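PDB 5YGG: fructokinase from Vibrio cholerae serotype O1, which catalyses the ATP-dependent phosphorylation of fructose as a sugar kinase of the PfkB family, in the ribokinase clan. Local coordinates for residues A[258-263]-A[304-309]; A[171-176]-A[200-205]. The protein carries 2 engineered substitutions. All blocks are in the same frame, centred on the assembly; numbering follows the deposited sequence.

Contact 1 (A[258-263]-A[304-309]); sequences PIDCTG and TQKGAM. Engineered in segment 258-263: Cys261 (natural residue Thr). With K (potassium ion), chain E.
Asp260 and Gly307 meet both directly and through a potassium ion held between the two loops. Metal coordination dominates. Asp260 gives the ion its backbone O and, at 2.9 Å from the potassium, its carboxylate OD2; the carbonyl oxygens of Thr262, Gln305 and Gly307 add three ligands, and Ala302 O supplies another.

Hydrogen bonds fix the carboxylate. Asp260 holds CG anti to its own N (chi1 166°), which carries OD2 across to the facing loop, where Gly307 N donates to it at 2.8 Å. OD1 turns back on its own loop: Thr262 OG1 reaches its syn lone pair at 2.7 Å, while Thr262 N bonds to OD1 from above the carboxylate plane at 3.1 Å, closing an Asx turn. Water 1 links Gly263 O with Ala308 O.

Apolar contacts are small. Gly263, without a side chain and at positive phi (87°), lets the chain pass close to Ala308, whose CB lies 3.8 Å from Gly263 CA; Thr262 CG2 touches the same methyl. Cys261 turns away into a disulfide with Cys108, both engineered residues.

One carboxylate among neutral carbonyls suits a large monovalent cation, whose charge Asp260 probably largely balances while the ion ties the two loops together.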
ATOM      1  N   PRO A 258      16.944 -21.690  -6.026  1.00 19.92           N
ATOM      2  CA  PRO A 258      15.922 -20.651  -6.182  1.00 21.49           C
ATOM      3  C   PRO A 258      16.493 -19.239  -6.327  1.00 25.47           C
ATOM      4  O   PRO A 258      17.432 -18.838  -5.646  1.00 30.86           O
ATOM      5  CB  PRO A 258      15.095 -20.778  -4.904  1.00 22.41           C
ATOM      6  CG  PRO A 258      15.991 -21.458  -3.928  1.00 30.05           C
ATOM      7  CD  PRO A 258      16.873 -22.356  -4.716  1.00 27.84           C
ATOM      8  N   ILE A 259      15.917 -18.493  -7.253  1.00 11.75           N
ATOM      9  CA  ILE A 259      16.280 -17.098  -7.437  1.00 11.97           C
ATOM     10  C   ILE A 259      15.278 -16.219  -6.684  1.00 16.58           C
ATOM     11  O   ILE A 259      15.659 -15.267  -5.998  1.00 15.82           O
ATOM     12  CB  ILE A 259      16.320 -16.753  -8.927  1.00 17.82           C
ATOM     13  CG1 ILE A 259      17.523 -17.437  -9.576  1.00 22.00           C
ATOM     14  CG2 ILE A 259      16.389 -15.256  -9.147  1.00 16.28           C
ATOM     15  CD1 ILE A 259      17.603 -17.229 -11.072  1.00 20.82           C
ATOM     16  N   ASP A 260      14.002 -16.562  -6.809  1.00 14.40           N
ATOM     17  CA  ASP A 260      12.943 -15.912  -6.030  1.00 13.10           C
ATOM     18  C   ASP A 260      11.871 -16.917  -5.626  1.00 10.62           C
ATOM     19  O   ASP A 260      11.077 -17.334  -6.452  1.00 10.73           O
ATOM     20  CB  ASP A 260      12.310 -14.770  -6.827  1.00 12.54           C
ATOM     21  CG  ASP A 260      10.998 -14.280  -6.208  1.00 15.13           C
ATOM     22  OD1 ASP A 260      10.904 -14.228  -4.962  1.00 15.18           O
ATOM     23  OD2 ASP A 260      10.069 -13.950  -6.966  1.00 14.27           O
ATOM     24  N   CYS A 261      11.831 -17.291  -4.347  1.00 13.81           N
ATOM     25  CA  CYS A 261      10.897 -18.325  -3.910  1.00 12.24           C
ATOM     26  C   CYS A 261       9.430 -17.893  -3.934  1.00 11.48           C
ATOM     27  O   CYS A 261       8.543 -18.729  -3.769  1.00 14.80           O
ATOM     28  CB  CYS A 261      11.268 -18.800  -2.506  1.00 17.11           C
ATOM     29  SG  CYS A 261      11.437 -17.470  -1.312  1.00 26.23           S
ATOM     30  N   THR A 262       9.175 -16.599  -4.125  1.00 14.04           N
ATOM     31  CA  THR A 262       7.806 -16.080  -4.151  1.00 12.60           C
ATOM     32  C   THR A 262       6.953 -16.859  -5.140  1.00 12.56           C
ATOM     33  O   THR A 262       7.304 -16.962  -6.314  1.00 13.87           O
ATOM     34  CB  THR A 262       7.756 -14.587  -4.543  1.00 15.36           C
ATOM     35  OG1 THR A 262       8.589 -13.827  -3.664  1.00 17.10           O
ATOM     36  CG2 THR A 262       6.323 -14.068  -4.448  1.00 17.59           C
ATOM     37  N   GLY A 263       5.843 -17.415  -4.658  1.00 13.41           N
ATOM     38  CA  GLY A 263       4.919 -18.132  -5.520  1.00 15.96           C
ATOM     39  C   GLY A 263       5.182 -19.612  -5.781  1.00 15.04           C
ATOM     40  O   GLY A 263       4.373 -20.243  -6.467  1.00 14.46           O
ATOM     41  N   THR A 304      12.482 -19.487 -10.713  1.00  9.67           N
ATOM     42  CA  THR A 304      13.573 -19.072 -11.585  1.00 11.08           C
ATOM     43  C   THR A 304      13.536 -17.591 -11.976  1.00  9.84           C
ATOM     44  O   THR A 304      14.522 -17.068 -12.489  1.00 10.22           O
ATOM     45  CB  THR A 304      13.608 -19.918 -12.868  1.00 11.25           C
ATOM     46  OG1 THR A 304      12.322 -19.883 -13.500  1.00 11.10           O
ATOM     47  CG2 THR A 304      13.939 -21.365 -12.533  1.00 16.66           C
ATOM     48  N   GLN A 305      12.407 -16.924 -11.754  1.00 12.38           N
ATOM     49  CA  GLN A 305      12.302 -15.488 -12.022  1.00  9.52           C
ATOM     50  C   GLN A 305      11.607 -14.773 -10.874  1.00 10.11           C
ATOM     51  O   GLN A 305      10.836 -15.389 -10.139  1.00 11.05           O
ATOM     52  CB  GLN A 305      11.534 -15.221 -13.319  1.00 11.22           C
ATOM     53  CG  GLN A 305      12.205 -15.790 -14.558  1.00 13.70           C
ATOM     54  CD  GLN A 305      11.471 -15.434 -15.841  1.00 13.31           C
ATOM     55  OE1 GLN A 305      10.919 -16.302 -16.511  1.00 19.18           O
ATOM     56  NE2 GLN A 305      11.482 -14.162 -16.191  1.00 19.64           N
ATOM     57  N   LYS A 306      11.857 -13.472 -10.745  1.00 11.30           N
ATOM     58  CA  LYS A 306      11.181 -12.659  -9.734  1.00  9.83           C
ATOM     59  C   LYS A 306       9.715 -12.462 -10.089  1.00 10.43           C
ATOM     60  O   LYS A 306       9.368 -12.229 -11.257  1.00 14.35           O
ATOM     61  CB  LYS A 306      11.872 -11.294  -9.568  1.00 13.82           C
ATOM     62  CG  LYS A 306      13.202 -11.318  -8.817  1.00 18.89           C
ATOM     63  CD  LYS A 306      13.665  -9.882  -8.529  1.00 18.32           C
ATOM     64  CE  LYS A 306      14.901  -9.826  -7.645  1.00 24.19           C
ATOM     65  NZ  LYS A 306      15.391  -8.412  -7.509  1.00 20.50           N
ATOM     66  N   GLY A 307       8.869 -12.548  -9.067  1.00  9.28           N
ATOM     67  CA  GLY A 307       7.432 -12.460  -9.242  1.00 11.67           C
ATOM     68  C   GLY A 307       6.809 -13.828  -9.097  1.00 10.23           C
ATOM     69  O   GLY A 307       7.356 -14.821  -9.577  1.00 10.68           O
ATOM     70  N   ALA A 308       5.656 -13.896  -8.446  1.00  9.91           N
ATOM     71  CA  ALA A 308       4.964 -15.174  -8.293  1.00  9.89           C
ATOM     72  C   ALA A 308       4.534 -15.783  -9.631  1.00 12.75           C
ATOM     73  O   ALA A 308       4.540 -17.004  -9.781  1.00 14.23           O
ATOM     74  CB  ALA A 308       3.742 -15.002  -7.396  1.00  8.10           C
ATOM     75  N   MET A 309       4.147 -14.944 -10.594  1.00  9.07           N
ATOM     76  CA  MET A 309       3.558 -15.453 -11.837  1.00  9.30           C
ATOM     77  C   MET A 309       4.544 -15.581 -12.988  1.00  8.66           C
ATOM     78  O   MET A 309       4.276 -16.271 -13.976  1.00 12.65           O
ATOM     79  CB  MET A 309       2.413 -14.549 -12.282  1.00  8.88           C
ATOM     80  CG  MET A 309       1.220 -14.572 -11.352  1.00  7.48           C
ATOM     81  SD  MET A 309      -0.028 -13.441 -11.976  1.00 10.32           S
ATOM     82  CE  MET A 309      -1.327 -13.568 -10.710  1.00  7.74           C
TER
HETATM   83  K     K E 604       9.174 -16.402  -8.316  1.00 12.77           K
HETATM   84  O   HOH W   1       2.828 -18.788  -8.294  1.00 13.84           O

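Contact 2 (A[171-176]-A[200-205]); sequences FDPNLR and VKFSEE. With CA (calcium ion), chain D; FRU (beta-D-fructofuranose), chain C; ADP (adenosine-5'-diphosphate), chain B.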
ATOM      1  N   PHE A 171      -7.906 -26.803  -0.625  1.00  7.77           N
ATOM      2  CA  PHE A 171      -7.557 -25.812   0.386  1.00 10.08           C
ATOM      3  C   PHE A 171      -6.063 -25.821   0.642  1.00  9.85           C
ATOM      4  O   PHE A 171      -5.456 -26.871   0.868  1.00 11.27           O
ATOM      5  CB  PHE A 171      -8.317 -26.088   1.693  1.00  9.37           C
ATOM      6  CG  PHE A 171      -8.083 -25.059   2.779  1.00  8.12           C
ATOM      7  CD1 PHE A 171      -8.339 -23.720   2.557  1.00  9.75           C
ATOM      8  CD2 PHE A 171      -7.645 -25.446   4.035  1.00 13.89           C
ATOM      9  CE1 PHE A 171      -8.148 -22.772   3.555  1.00 10.69           C
ATOM     10  CE2 PHE A 171      -7.445 -24.502   5.046  1.00 16.83           C
ATOM     11  CZ  PHE A 171      -7.696 -23.165   4.801  1.00 11.17           C
ATOM     12  N   ASP A 172      -5.470 -24.636   0.592  1.00  8.57           N
ATOM     13  CA  ASP A 172      -4.069 -24.437   0.891  1.00 10.06           C
ATOM     14  C   ASP A 172      -4.045 -23.344   1.946  1.00 13.07           C
ATOM     15  O   ASP A 172      -4.268 -22.186   1.612  1.00 11.50           O
ATOM     16  CB  ASP A 172      -3.316 -24.032  -0.386  1.00  9.03           C
ATOM     17  CG  ASP A 172      -1.857 -23.641  -0.134  1.00 12.54           C
ATOM     18  OD1 ASP A 172      -1.352 -23.774   1.005  1.00 10.73           O
ATOM     19  OD2 ASP A 172      -1.205 -23.214  -1.113  1.00 13.88           O
ATOM     20  N   PRO A 173      -3.808 -23.707   3.220  1.00 16.01           N
ATOM     21  CA  PRO A 173      -3.816 -22.690   4.281  1.00 14.89           C
ATOM     22  C   PRO A 173      -3.020 -21.439   3.910  1.00 14.53           C
ATOM     23  O   PRO A 173      -3.572 -20.346   4.008  1.00 13.07           O
ATOM     24  CB  PRO A 173      -3.187 -23.420   5.470  1.00 19.00           C
ATOM     25  CG  PRO A 173      -3.617 -24.831   5.281  1.00 16.54           C
ATOM     26  CD  PRO A 173      -3.599 -25.060   3.763  1.00 15.99           C
ATOM     27  N   ASN A 174      -1.780 -21.593   3.458  1.00 13.04           N
ATOM     28  CA  ASN A 174      -1.011 -20.437   3.009  1.00 10.63           C
ATOM     29  C   ASN A 174      -1.048 -19.335   4.062  1.00  8.86           C
ATOM     30  O   ASN A 174      -1.477 -18.206   3.796  1.00 13.31           O
ATOM     31  CB  ASN A 174      -1.567 -19.908   1.685  1.00 15.19           C
ATOM     32  CG  ASN A 174      -0.510 -19.787   0.609  1.00 17.15           C
ATOM     33  OD1 ASN A 174       0.670 -19.577   0.895  1.00 16.00           O
ATOM     34  ND2 ASN A 174      -0.935 -19.913  -0.648  1.00 18.60           N
ATOM     35  N   LEU A 175      -0.628 -19.680   5.271  1.00 12.35           N
ATOM     36  CA  LEU A 175      -0.856 -18.813   6.427  1.00  8.87           C
ATOM     37  C   LEU A 175      -0.159 -17.454   6.347  1.00 14.45           C
ATOM     38  O   LEU A 175       1.038 -17.357   6.046  1.00 13.97           O
ATOM     39  CB  LEU A 175      -0.422 -19.542   7.693  1.00  8.56           C
ATOM     40  CG  LEU A 175      -1.153 -20.855   7.956  1.00 11.76           C
ATOM     41  CD1 LEU A 175      -0.613 -21.526   9.234  1.00 13.04           C
ATOM     42  CD2 LEU A 175      -2.691 -20.645   8.016  1.00  8.10           C
ATOM     43  N   ARG A 176      -0.932 -16.407   6.623  1.00 12.24           N
ATOM     44  CA  ARG A 176      -0.401 -15.053   6.743  1.00 10.84           C
ATOM     45  C   ARG A 176      -1.075 -14.397   7.939  1.00 11.77           C
ATOM     46  O   ARG A 176      -2.086 -13.717   7.796  1.00 10.30           O
ATOM     47  CB  ARG A 176      -0.639 -14.245   5.473  1.00 11.52           C
ATOM     48  CG  ARG A 176      -0.201 -14.939   4.182  1.00 10.21           C
ATOM     49  CD  ARG A 176       1.327 -14.965   3.970  1.00 11.76           C
ATOM     50  NE  ARG A 176       1.599 -15.399   2.600  1.00 13.15           N
ATOM     51  CZ  ARG A 176       1.809 -16.662   2.237  1.00 17.72           C
ATOM     52  NH1 ARG A 176       1.828 -17.630   3.148  1.00 13.06           N
ATOM     53  NH2 ARG A 176       2.012 -16.957   0.961  1.00 15.40           N
ATOM     54  N   VAL A 200      -5.960 -31.080   0.462  1.00  8.19           N
ATOM     55  CA  VAL A 200      -5.330 -30.065   1.292  1.00  7.83           C
ATOM     56  C   VAL A 200      -3.844 -30.100   1.046  1.00 11.99           C
ATOM     57  O   VAL A 200      -3.238 -31.173   1.046  1.00 12.04           O
ATOM     58  CB  VAL A 200      -5.599 -30.269   2.796  1.00 10.67           C
ATOM     59  CG1 VAL A 200      -5.007 -29.111   3.609  1.00 10.02           C
ATOM     60  CG2 VAL A 200      -7.092 -30.345   3.066  1.00  9.52           C
ATOM     61  N   LYS A 201      -3.260 -28.926   0.834  1.00 10.12           N
ATOM     62  CA  LYS A 201      -1.816 -28.812   0.704  1.00  9.02           C
ATOM     63  C   LYS A 201      -1.243 -28.026   1.875  1.00 10.07           C
ATOM     64  O   LYS A 201      -1.715 -26.924   2.158  1.00 12.78           O
ATOM     65  CB  LYS A 201      -1.453 -28.127  -0.612  1.00  9.07           C
ATOM     66  CG  LYS A 201       0.032 -27.845  -0.774  1.00 16.81           C
ATOM     67  CD  LYS A 201       0.312 -26.356  -0.623  1.00 23.08           C
ATOM     68  CE  LYS A 201       1.756 -26.026  -0.904  1.00 21.84           C
ATOM     69  NZ  LYS A 201       2.068 -24.638  -0.467  1.00 14.36           N
ATOM     70  N   PHE A 202      -0.245 -28.598   2.548  1.00 10.98           N
ATOM     71  CA  PHE A 202       0.503 -27.933   3.621  1.00 11.79           C
ATOM     72  C   PHE A 202       1.979 -27.778   3.262  1.00 13.72           C
ATOM     73  O   PHE A 202       2.525 -28.632   2.584  1.00 15.88           O
ATOM     74  CB  PHE A 202       0.478 -28.734   4.937  1.00 10.66           C
ATOM     75  CG  PHE A 202      -0.889 -28.988   5.516  1.00 12.43           C
ATOM     76  CD1 PHE A 202      -1.504 -28.041   6.320  1.00 11.02           C
ATOM     77  CD2 PHE A 202      -1.515 -30.210   5.323  1.00 10.36           C
ATOM     78  CE1 PHE A 202      -2.751 -28.294   6.881  1.00 14.39           C
ATOM     79  CE2 PHE A 202      -2.754 -30.469   5.886  1.00 13.18           C
ATOM     80  CZ  PHE A 202      -3.373 -29.510   6.661  1.00 12.95           C
ATOM     81  N   SER A 203       2.643 -26.755   3.789  1.00 16.56           N
ATOM     82  CA  SER A 203       4.098 -26.851   3.969  1.00 20.72           C
ATOM     83  C   SER A 203       4.346 -27.641   5.250  1.00 23.03           C
ATOM     84  O   SER A 203       3.431 -27.767   6.069  1.00 20.70           O
ATOM     85  CB  SER A 203       4.751 -25.469   4.065  1.00 21.34           C
ATOM     86  OG  SER A 203       4.502 -24.886   5.337  1.00 19.80           O
ATOM     87  N   GLU A 204       5.560 -28.158   5.446  1.00 21.06           N
ATOM     88  CA  GLU A 204       5.881 -28.907   6.671  1.00 22.07           C
ATOM     89  C   GLU A 204       5.589 -28.114   7.928  1.00 25.02           C
ATOM     90  O   GLU A 204       5.068 -28.644   8.908  1.00 22.31           O
ATOM     91  CB  GLU A 204       7.359 -29.318   6.733  1.00 30.13           C
ATOM     92  CG  GLU A 204       7.985 -29.790   5.459  1.00 36.99           C
ATOM     93  CD  GLU A 204       9.457 -30.108   5.657  1.00 34.98           C
ATOM     94  OE1 GLU A 204      10.268 -29.696   4.808  1.00 39.40           O
ATOM     95  OE2 GLU A 204       9.794 -30.757   6.671  1.00 37.21           O
ATOM     96  N   GLU A 205       5.954 -26.838   7.896  1.00 20.54           N
ATOM     97  CA  GLU A 205       5.828 -25.985   9.068  1.00 19.60           C
ATOM     98  C   GLU A 205       4.362 -25.704   9.376  1.00 17.60           C
ATOM     99  O   GLU A 205       3.962 -25.667  10.539  1.00 18.15           O
ATOM    100  CB  GLU A 205       6.587 -24.668   8.860  1.00 33.40           C
ATOM    101  CG  GLU A 205       6.470 -23.697  10.032  1.00 47.37           C
ATOM    102  CD  GLU A 205       7.176 -22.374   9.775  1.00 57.61           C
ATOM    103  OE1 GLU A 205       8.171 -22.356   9.015  1.00 59.39           O
ATOM    104  OE2 GLU A 205       6.726 -21.345  10.326  1.00 61.97           O
TER
HETATM  105 CA    CA D 603       2.511 -21.179   0.483  1.00 78.75          CA
HETATM  106  C1  FRU C 602      -0.785 -13.382  -0.294  1.00 12.96           C
HETATM  107  C2  FRU C 602       0.667 -13.668  -0.753  1.00 14.11           C
HETATM  108  C3  FRU C 602       1.055 -12.884  -2.015  1.00 15.38           C
HETATM  109  C4  FRU C 602       1.885 -13.688  -2.699  1.00 14.74           C
HETATM  110  C5  FRU C 602       1.299 -15.176  -2.392  1.00 16.54           C
HETATM  111  C6  FRU C 602       2.357 -16.248  -2.455  1.00 17.29           C
HETATM  112  O1  FRU C 602      -1.759 -14.002  -1.127  1.00  9.20           O
HETATM  113  O2  FRU C 602       1.485 -13.431   0.220  1.00 13.62           O
HETATM  114  O3  FRU C 602       1.737 -11.647  -1.567  1.00 14.96           O
HETATM  115  O4  FRU C 602       1.872 -13.473  -4.134  1.00 10.66           O
HETATM  116  O5  FRU C 602       0.794 -15.164  -1.185  1.00 17.27           O
HETATM  117  O6  FRU C 602       1.748 -17.458  -2.008  1.00 18.63           O
HETATM  118  PB  ADP B 601       5.678 -23.651   0.367  1.00116.41           P
HETATM  119  O1B ADP B 601       6.231 -23.615   1.802  1.00117.15           O
HETATM  120  O2B ADP B 601       4.953 -22.396   0.099  1.00115.00           O
HETATM  121  O3B ADP B 601       4.707 -24.835   0.200  1.00115.08           O
HETATM  122  PA  ADP B 601       8.001 -25.067  -0.630  1.00113.52           P
HETATM  123  O1A ADP B 601       9.356 -24.525  -0.105  1.00116.31           O
HETATM  124  O2A ADP B 601       7.535 -26.176   0.285  1.00112.13           O
HETATM  125  O3A ADP B 601       6.882 -23.845  -0.688  1.00161.62           O
HETATM  126  O5' ADP B 601       8.196 -25.631  -2.086  1.00 45.05           O
HETATM  127  C5' ADP B 601       7.100 -25.606  -2.977  1.00 39.52           C
HETATM  128  C4' ADP B 601       7.269 -26.535  -3.959  1.00 38.66           C
HETATM  129  O4' ADP B 601       8.126 -25.957  -5.081  1.00 44.29           O
HETATM  130  C3' ADP B 601       8.067 -27.790  -3.446  1.00 43.54           C
HETATM  131  O3' ADP B 601       7.161 -28.903  -3.101  1.00 41.99           O
HETATM  132  C2' ADP B 601       8.804 -28.133  -4.429  1.00 41.25           C
HETATM  133  O2' ADP B 601       8.057 -29.046  -5.309  1.00 36.27           O
HETATM  134  C1' ADP B 601       9.168 -26.739  -5.214  1.00 49.15           C
HETATM  135  N9  ADP B 601      10.325 -26.152  -4.664  1.00 51.88           N
HETATM  136  C8  ADP B 601      10.579 -25.212  -3.722  1.00 52.25           C
HETATM  137  N7  ADP B 601      11.922 -25.075  -3.624  1.00 49.83           N
HETATM  138  C5  ADP B 601      12.503 -25.932  -4.512  1.00 49.40           C
HETATM  139  C6  ADP B 601      13.827 -26.187  -4.820  1.00 50.18           C
HETATM  140  N6  ADP B 601      15.030 -25.753  -4.420  1.00 50.59           N
HETATM  141  N1  ADP B 601      14.138 -27.114  -5.768  1.00 46.02           N
HETATM  142  C2  ADP B 601      13.138 -27.789  -6.414  1.00 46.28           C
HETATM  143  N3  ADP B 601      11.834 -27.548  -6.121  1.00 41.56           N
HETATM  144  C4  ADP B 601      11.519 -26.605  -5.160  1.00 47.99           C
HETATM  145  O   HOH W   2       1.104 -22.004  -1.565  1.00 14.16           O
HETATM  146  O   HOH W   3       1.151 -23.287   1.662  1.00 20.37           O
HETATM  147  O   HOH W   4       2.836 -20.358   2.917  1.00 26.84           O
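Asp172 and Lys201 extend side by side in the same direction from neighbouring parallel strands, the aliphatic part of the lysine lying against the carboxylate, with Lys201 CD 3.5 Å from Asp172 OD1. Both start with CG anti to the backbone N, and a bend in the lysine at chi2 (-107°) precedes its run to the nucleotide. Their charged ends form only a long salt bridge, 3.6 Å between Asp172 OD2 and Lys201 NZ. Waters 2 and 3 reinforce it, each donating to one carboxylate oxygen, accepting from NZ and binding calcium. Lys201 NZ also donates to ADP O3B at 2.7 Å, a role suited to a long cationic side chain.

At the backbone level, Lys201 N bonds to Phe171 O at 3.0 Å, joining the parallel strands. The Pro173 ring meets the Phe202 ring at a slant, Pro173 CG 3.9 Å from Phe202 CE1, and its CD also comes near Lys201 O.

Asn174 OD1 binds the calcium at 2.5 Å and accepts a weak bond from Arg176 NH2. The guanidinium is held by NH1 to Leu175 O and presents its edge to fructose: NE donates almost straight (171°) to O2 of the sugar, and NH2 to O5.

Sugar and nucleotide groups thus gather at the carboxyl ends of parallel strands of a beta-alpha-beta unit, the arrangement expected of an active site in the Rossmann-like ribokinase fold.

Both segments of contact 2 precede those of contact 1 in the chain, and the centres of the contacts lie 18 Å apart, with the nearest atoms about 7 Å apart and not touching. Contact 2 joins strands 168-172 and 199-203, neighbours in the nine-stranded sheet. Contact 1 pairs the loop leading into helix 264-278 with the loop that follows helix 285-302. Both border the ligand site: the side chain of Ala308 comes within about 4 Å of the fructose, while Gly263 is the N-cap of helix 264-278, whose Gly265 lies about 4 Å from the Lys201 side chain. The potassium, bound by protein oxygens about 13 Å from that side chain, is consistent with a role in ordering these loops.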